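Local structure of ferredoxin CarAc (7BUH) at residues Ile19-Tyr33 with Thr42-Gly56. The protein carries electrons from the reductase CarAd to the terminal oxygenase CarAa of carbazole 1,9a-dioxygenase, using a Rieske-type [2Fe-2S] cluster. Residues are numbered along the deposited sequence; the frame is centred on the assembly and turned at random. Where two conformers were deposited one is given.
Sequences IRRVNRVGAAPLAVY and TEDTCTHGIASLSEG. With FES (Fe2/s2 (inorganic) cluster), chain B.
Ala31 and Thr42 form an antiparallel hydrogen-bonded pair, Ala31 N to Thr42 O at 2.9 Å and Thr42 N to Ala31 O, and Asp44 N extends the pairing to Pro29 O just as the chain leaves the sheet. This is part of the Rieske fold: the hairpin of strands 27-35 and 38-43 runs into the first cluster-binding loop, where Cys46 SG holds one iron and His48 ND1 the other, with Cys65 and His68 completing the site. The end of the Tyr33 side chain reaches Thr42 on the neighbouring strand, and its OH donates to Thr42 OG1 (2.7 Å), which lies at the ring edge, in its plane. With chi1 at 65°, OG1 sits between the backbone N and carbonyl carbon of Thr42, where it also donates to Glu43 O.

The returning limb of the loop is clasped by Asp44. Its CG lies anti to the backbone N (chi1 -179°), which carries the carboxylate past the Ala31 methyl, 3.6 Å from OD1 to CB, to Ser52 and the start of the 3-10 segment 53-55. Ser54 N donates to Asp44 OD1, and in the conformer described Ser54 OG does so from the opposite face of the carboxylate plane, while Ser52 OG donates to the syn lone pair of OD2. The extended Arg21 side chain crosses that of Asp44 at about a right angle, yet its guanidinium plane is only 20° from the carboxylate plane; Asp44 OD2 lies over one guanidinium face, 3.7 Å from Arg21 NE, a long salt bridge of charge alone that probably favours the ionised acid. On the outer strand, Ile19 CG2 packs 3.6 Å from Ser54 CA. Beside it, water 1 donates to both Ile19 O and Ser54 O, each at 2.7 Å.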
loop_
_atom_site.group_PDB
_atom_site.type_symbol
_atom_site.label_atom_id
_atom_site.label_comp_id
_atom_site.label_asym_id
_atom_site.label_seq_id
_atom_site.Cartn_x
_atom_site.Cartn_y
_atom_site.Cartn_z
ATOM N N ILE A 19 5.982 -6.048 4.927
ATOM C CA ILE A 19 4.694 -5.526 4.376
ATOM C C ILE A 19 3.582 -6.139 5.205
ATOM O O ILE A 19 3.701 -7.328 5.540
ATOM C CB ILE A 19 4.514 -5.850 2.877
ATOM C CG1 ILE A 19 5.799 -5.664 2.056
ATOM C CG2 ILE A 19 3.374 -5.053 2.257
ATOM C CD1 ILE A 19 6.380 -6.925 1.525
ATOM N N ARG A 20 2.534 -5.382 5.468
ATOM C CA ARG A 20 1.274 -5.855 6.094
ATOM C C ARG A 20 0.136 -5.523 5.147
ATOM O O ARG A 20 0.046 -4.363 4.691
ATOM C CB ARG A 20 0.969 -5.155 7.419
ATOM C CG ARG A 20 1.762 -5.659 8.615
ATOM C CD ARG A 20 1.005 -6.728 9.395
ATOM N NE ARG A 20 1.375 -6.756 10.812
ATOM C CZ ARG A 20 2.582 -7.073 11.266
ATOM N NH1 ARG A 20 2.817 -7.099 12.560
ATOM N NH2 ARG A 20 3.557 -7.384 10.438
ATOM N N ARG A 21 -0.741 -6.483 4.917
ATOM C CA ARG A 21 -1.989 -6.240 4.168
ATOM C C ARG A 21 -3.049 -5.725 5.133
ATOM O O ARG A 21 -3.134 -6.204 6.262
ATOM C CB ARG A 21 -2.426 -7.506 3.448
ATOM C CG ARG A 21 -3.710 -7.374 2.662
ATOM C CD ARG A 21 -3.928 -8.638 1.881
ATOM N NE ARG A 21 -5.222 -8.583 1.264
ATOM C CZ ARG A 21 -5.748 -9.564 0.584
ATOM N NH1 ARG A 21 -5.082 -10.696 0.451
ATOM N NH2 ARG A 21 -6.953 -9.418 0.076
ATOM N N VAL A 22 -3.783 -4.727 4.689
ATOM C CA VAL A 22 -4.913 -4.097 5.407
ATOM C C VAL A 22 -6.188 -4.319 4.593
ATOM O O VAL A 22 -6.321 -3.784 3.461
ATOM C CB VAL A 22 -4.661 -2.607 5.667
ATOM C CG1 VAL A 22 -5.862 -1.998 6.342
ATOM C CG2 VAL A 22 -3.383 -2.387 6.464
ATOM N N ASN A 23 -7.126 -5.096 5.145
ATOM C CA ASN A 23 -8.402 -5.350 4.434
ATOM C C ASN A 23 -9.419 -4.273 4.828
ATOM O O ASN A 23 -9.407 -3.829 6.002
ATOM C CB ASN A 23 -8.885 -6.768 4.694
ATOM C CG ASN A 23 -7.869 -7.794 4.263
ATOM O OD1 ASN A 23 -7.700 -8.045 3.067
ATOM N ND2 ASN A 23 -7.149 -8.329 5.227
ATOM N N ARG A 24 -10.224 -3.841 3.868
ATOM C CA ARG A 24 -11.282 -2.815 4.058
ATOM C C ARG A 24 -12.622 -3.412 3.620
ATOM O O ARG A 24 -12.804 -3.695 2.415
ATOM C CB ARG A 24 -10.969 -1.564 3.249
ATOM C CG ARG A 24 -9.634 -0.923 3.611
ATOM C CD ARG A 24 -9.497 0.405 2.936
ATOM N NE ARG A 24 -9.285 0.227 1.517
ATOM C CZ ARG A 24 -9.448 1.165 0.586
ATOM N NH1 ARG A 24 -9.873 2.371 0.909
ATOM N NH2 ARG A 24 -9.206 0.889 -0.682
ATOM N N VAL A 25 -13.520 -3.594 4.577
ATOM C CA VAL A 25 -14.895 -4.111 4.323
ATOM C C VAL A 25 -15.438 -3.373 3.097
ATOM O O VAL A 25 -15.495 -2.140 3.150
ATOM C CB VAL A 25 -15.784 -3.952 5.576
ATOM C CG1 VAL A 25 -15.505 -5.063 6.586
ATOM C CG2 VAL A 25 -15.626 -2.579 6.229
ATOM N N GLY A 26 -15.674 -4.102 1.997
ATOM C CA GLY A 26 -16.320 -3.610 0.762
ATOM C C GLY A 26 -15.445 -2.686 -0.076
ATOM O O GLY A 26 -15.993 -1.997 -0.979
ATOM N N ALA A 27 -14.129 -2.641 0.179
ATOM C CA ALA A 27 -13.183 -1.836 -0.620
ATOM C C ALA A 27 -11.897 -2.645 -0.858
ATOM O O ALA A 27 -11.745 -3.777 -0.326
ATOM C CB ALA A 27 -12.913 -0.492 0.023
ATOM N N ALA A 28 -11.054 -2.101 -1.711
ATOM C CA ALA A 28 -9.806 -2.757 -2.155
ATOM C C ALA A 28 -8.848 -2.820 -0.974
ATOM O O ALA A 28 -8.762 -1.863 -0.196
ATOM C CB ALA A 28 -9.194 -1.968 -3.272
ATOM N N PRO A 29 -8.069 -3.903 -0.850
ATOM C CA PRO A 29 -7.084 -4.010 0.219
ATOM C C PRO A 29 -5.896 -3.075 -0.047
ATOM O O PRO A 29 -5.627 -2.700 -1.176
ATOM C CB PRO A 29 -6.699 -5.482 0.175
ATOM C CG PRO A 29 -6.896 -5.828 -1.262
ATOM C CD PRO A 29 -8.176 -5.141 -1.629
ATOM N N LEU A 30 -5.261 -2.671 1.046
ATOM C CA LEU A 30 -4.026 -1.845 1.033
ATOM C C LEU A 30 -2.837 -2.700 1.494
ATOM O O LEU A 30 -3.014 -3.700 2.210
ATOM C CB LEU A 30 -4.214 -0.627 1.939
ATOM C CG LEU A 30 -5.493 0.175 1.687
ATOM C CD1 LEU A 30 -5.642 1.303 2.692
ATOM C CD2 LEU A 30 -5.534 0.700 0.265
ATOM N N ALA A 31 -1.654 -2.290 1.077
ATOM C CA ALA A 31 -0.370 -2.826 1.579
ATOM C C ALA A 31 0.321 -1.686 2.317
ATOM O O ALA A 31 0.370 -0.573 1.784
ATOM C CB ALA A 31 0.447 -3.352 0.439
ATOM N N VAL A 32 0.793 -1.949 3.523
ATOM C CA VAL A 32 1.598 -0.986 4.311
ATOM C C VAL A 32 3.029 -1.517 4.388
ATOM O O VAL A 32 3.224 -2.701 4.765
ATOM C CB VAL A 32 0.997 -0.789 5.707
ATOM C CG1 VAL A 32 1.840 0.135 6.540
ATOM C CG2 VAL A 32 -0.415 -0.264 5.584
ATOM N N TYR A 33 3.999 -0.691 4.025
ATOM C CA TYR A 33 5.418 -1.103 3.894
ATOM C C TYR A 33 6.236 -0.345 4.925
ATOM O O TYR A 33 5.987 0.848 5.078
ATOM C CB TYR A 33 5.968 -0.751 2.512
ATOM C CG TYR A 33 5.089 -1.112 1.353
ATOM C CD1 TYR A 33 4.127 -0.249 0.865
ATOM C CD2 TYR A 33 5.257 -2.312 0.700
ATOM C CE1 TYR A 33 3.334 -0.561 -0.226
ATOM C CE2 TYR A 33 4.475 -2.640 -0.395
ATOM C CZ TYR A 33 3.505 -1.775 -0.857
ATOM O OH TYR A 33 2.784 -2.126 -1.966
ATOM N N THR A 42 0.205 1.595 -0.331
ATOM C CA THR A 42 -0.431 1.627 -1.661
ATOM C C THR A 42 -1.658 0.721 -1.638
ATOM O O THR A 42 -1.850 0.010 -0.665
ATOM C CB THR A 42 0.560 1.141 -2.732
ATOM O OG1 THR A 42 0.899 -0.238 -2.533
ATOM C CG2 THR A 42 1.843 1.940 -2.784
ATOM N N GLU A 43 -2.400 0.675 -2.740
ATOM C CA GLU A 43 -3.257 -0.472 -3.056
ATOM C C GLU A 43 -2.402 -1.741 -2.930
ATOM O O GLU A 43 -1.204 -1.734 -3.312
ATOM C CB GLU A 43 -3.830 -0.363 -4.471
ATOM C CG GLU A 43 -4.864 0.721 -4.596
ATOM C CD GLU A 43 -5.047 1.322 -5.991
ATOM O OE1 GLU A 43 -4.338 0.922 -7.000
ATOM O OE2 GLU A 43 -5.915 2.235 -6.063
ATOM N N ASP A 44 -2.974 -2.810 -2.402
ATOM C CA ASP A 44 -2.281 -4.121 -2.303
ATOM C C ASP A 44 -2.273 -4.835 -3.664
ATOM O O ASP A 44 -1.364 -5.686 -3.906
ATOM C CB ASP A 44 -2.987 -5.013 -1.288
ATOM C CG ASP A 44 -2.315 -6.366 -1.106
ATOM O OD1 ASP A 44 -1.142 -6.367 -0.678
ATOM O OD2 ASP A 44 -2.986 -7.393 -1.374
ATOM N N THR A 45 -3.279 -4.588 -4.496
ATOM C CA THR A 45 -3.506 -5.393 -5.722
ATOM C C THR A 45 -2.608 -4.856 -6.827
ATOM O O THR A 45 -2.746 -3.714 -7.180
ATOM C CB THR A 45 -4.982 -5.416 -6.106
ATOM O OG1 THR A 45 -5.728 -5.824 -4.946
ATOM C CG2 THR A 45 -5.226 -6.351 -7.270
ATOM N N CYS A 46 -1.714 -5.693 -7.342
ATOM C CA CYS A 46 -0.883 -5.367 -8.513
ATOM C C CYS A 46 -1.811 -4.982 -9.670
ATOM O O CYS A 46 -2.750 -5.762 -9.993
ATOM C CB CYS A 46 -0.007 -6.544 -8.908
ATOM S SG CYS A 46 1.151 -6.074 -10.205
ATOM N N THR A 47 -1.540 -3.842 -10.294
ATOM C CA THR A 47 -2.398 -3.330 -11.395
ATOM C C THR A 47 -2.278 -4.208 -12.635
ATOM O O THR A 47 -3.189 -4.158 -13.474
ATOM C CB THR A 47 -2.097 -1.871 -11.712
ATOM O OG1 THR A 47 -0.721 -1.791 -12.069
ATOM C CG2 THR A 47 -2.476 -0.982 -10.556
ATOM N N HIS A 48 -1.198 -4.972 -12.754
ATOM C CA HIS A 48 -0.906 -5.796 -13.944
ATOM C C HIS A 48 -1.789 -7.051 -13.966
ATOM O O HIS A 48 -2.585 -7.198 -14.889
ATOM C CB HIS A 48 0.585 -6.121 -14.012
ATOM C CG HIS A 48 0.898 -7.000 -15.162
ATOM N ND1 HIS A 48 1.267 -8.313 -14.963
ATOM C CD2 HIS A 48 0.863 -6.784 -16.499
ATOM C CE1 HIS A 48 1.511 -8.866 -16.149
ATOM N NE2 HIS A 48 1.224 -7.955 -17.106
ATOM N N GLY A 49 -1.604 -7.984 -13.044
ATOM C CA GLY A 49 -2.289 -9.290 -13.092
ATOM C C GLY A 49 -2.847 -9.746 -11.749
ATOM O O GLY A 49 -2.933 -10.995 -11.548
ATOM N N ILE A 50 -3.193 -8.807 -10.854
ATOM C CA ILE A 50 -4.150 -9.029 -9.732
ATOM C C ILE A 50 -3.495 -9.761 -8.551
ATOM O O ILE A 50 -4.227 -10.234 -7.656
ATOM C CB ILE A 50 -5.368 -9.818 -10.258
ATOM C CG1 ILE A 50 -6.045 -9.102 -11.429
ATOM C CG2 ILE A 50 -6.346 -10.114 -9.152
ATOM C CD1 ILE A 50 -6.499 -7.695 -11.120
ATOM N N ALA A 51 -2.176 -9.825 -8.502
ATOM C CA ALA A 51 -1.452 -10.448 -7.379
ATOM C C ALA A 51 -1.580 -9.554 -6.147
ATOM O O ALA A 51 -1.886 -8.351 -6.282
ATOM C CB ALA A 51 -0.016 -10.668 -7.741
ATOM N N SER A 52 -1.318 -10.129 -4.974
ATOM C CA SER A 52 -1.187 -9.360 -3.712
ATOM C C SER A 52 0.270 -8.909 -3.552
ATOM O O SER A 52 1.159 -9.753 -3.338
ATOM C CB SER A 52 -1.708 -10.162 -2.548
ATOM O OG SER A 52 -1.539 -9.450 -1.349
ATOM N N LEU A 53 0.516 -7.600 -3.607
ATOM C CA LEU A 53 1.871 -7.049 -3.373
ATOM C C LEU A 53 2.390 -7.345 -1.957
ATOM O O LEU A 53 3.603 -7.438 -1.798
ATOM C CB LEU A 53 1.897 -5.553 -3.700
ATOM C CG LEU A 53 1.660 -5.230 -5.173
ATOM C CD1 LEU A 53 1.599 -3.741 -5.380
ATOM C CD2 LEU A 53 2.741 -5.844 -6.053
ATOM N N SER A 54 1.521 -7.485 -0.955
ATOM C CA SER A 54 1.944 -7.821 0.431
ATOM C C SER A 54 2.505 -9.251 0.498
ATOM O O SER A 54 3.012 -9.614 1.568
ATOM C CB SER A 54 0.833 -7.640 1.413
ATOM O OG SER A 54 -0.271 -8.439 1.043
ATOM N N GLU A 55 2.435 -10.029 -0.583
ATOM C CA GLU A 55 3.089 -11.374 -0.665
ATOM C C GLU A 55 4.409 -11.258 -1.436
ATOM O O GLU A 55 5.055 -12.297 -1.688
ATOM C CB GLU A 55 2.118 -12.381 -1.278
ATOM C CG GLU A 55 0.929 -12.712 -0.382
ATOM C CD GLU A 55 -0.196 -13.503 -1.058
ATOM O OE1 GLU A 55 0.010 -13.982 -2.201
ATOM O OE2 GLU A 55 -1.299 -13.631 -0.455
ATOM N N GLY A 56 4.789 -10.044 -1.848
ATOM C CA GLY A 56 6.028 -9.790 -2.588
ATOM C C GLY A 56 7.235 -9.539 -1.704
ATOM O O GLY A 56 7.266 -9.972 -0.535
HETATM FE FE1 FES B . 1.861 -9.203 -13.108
HETATM FE FE2 FES B . 2.065 -8.123 -10.673
HETATM S S1 FES B . 0.456 -9.482 -11.369
HETATM S S2 FES B . 3.568 -8.060 -12.318
HETATM O O HOH W 1 2.732 -9.500 4.277
HETATM O O HOH W 2 -2.029 -11.143 0.740
HETATM O O HOH W 3 -5.951 -3.312 -3.787
#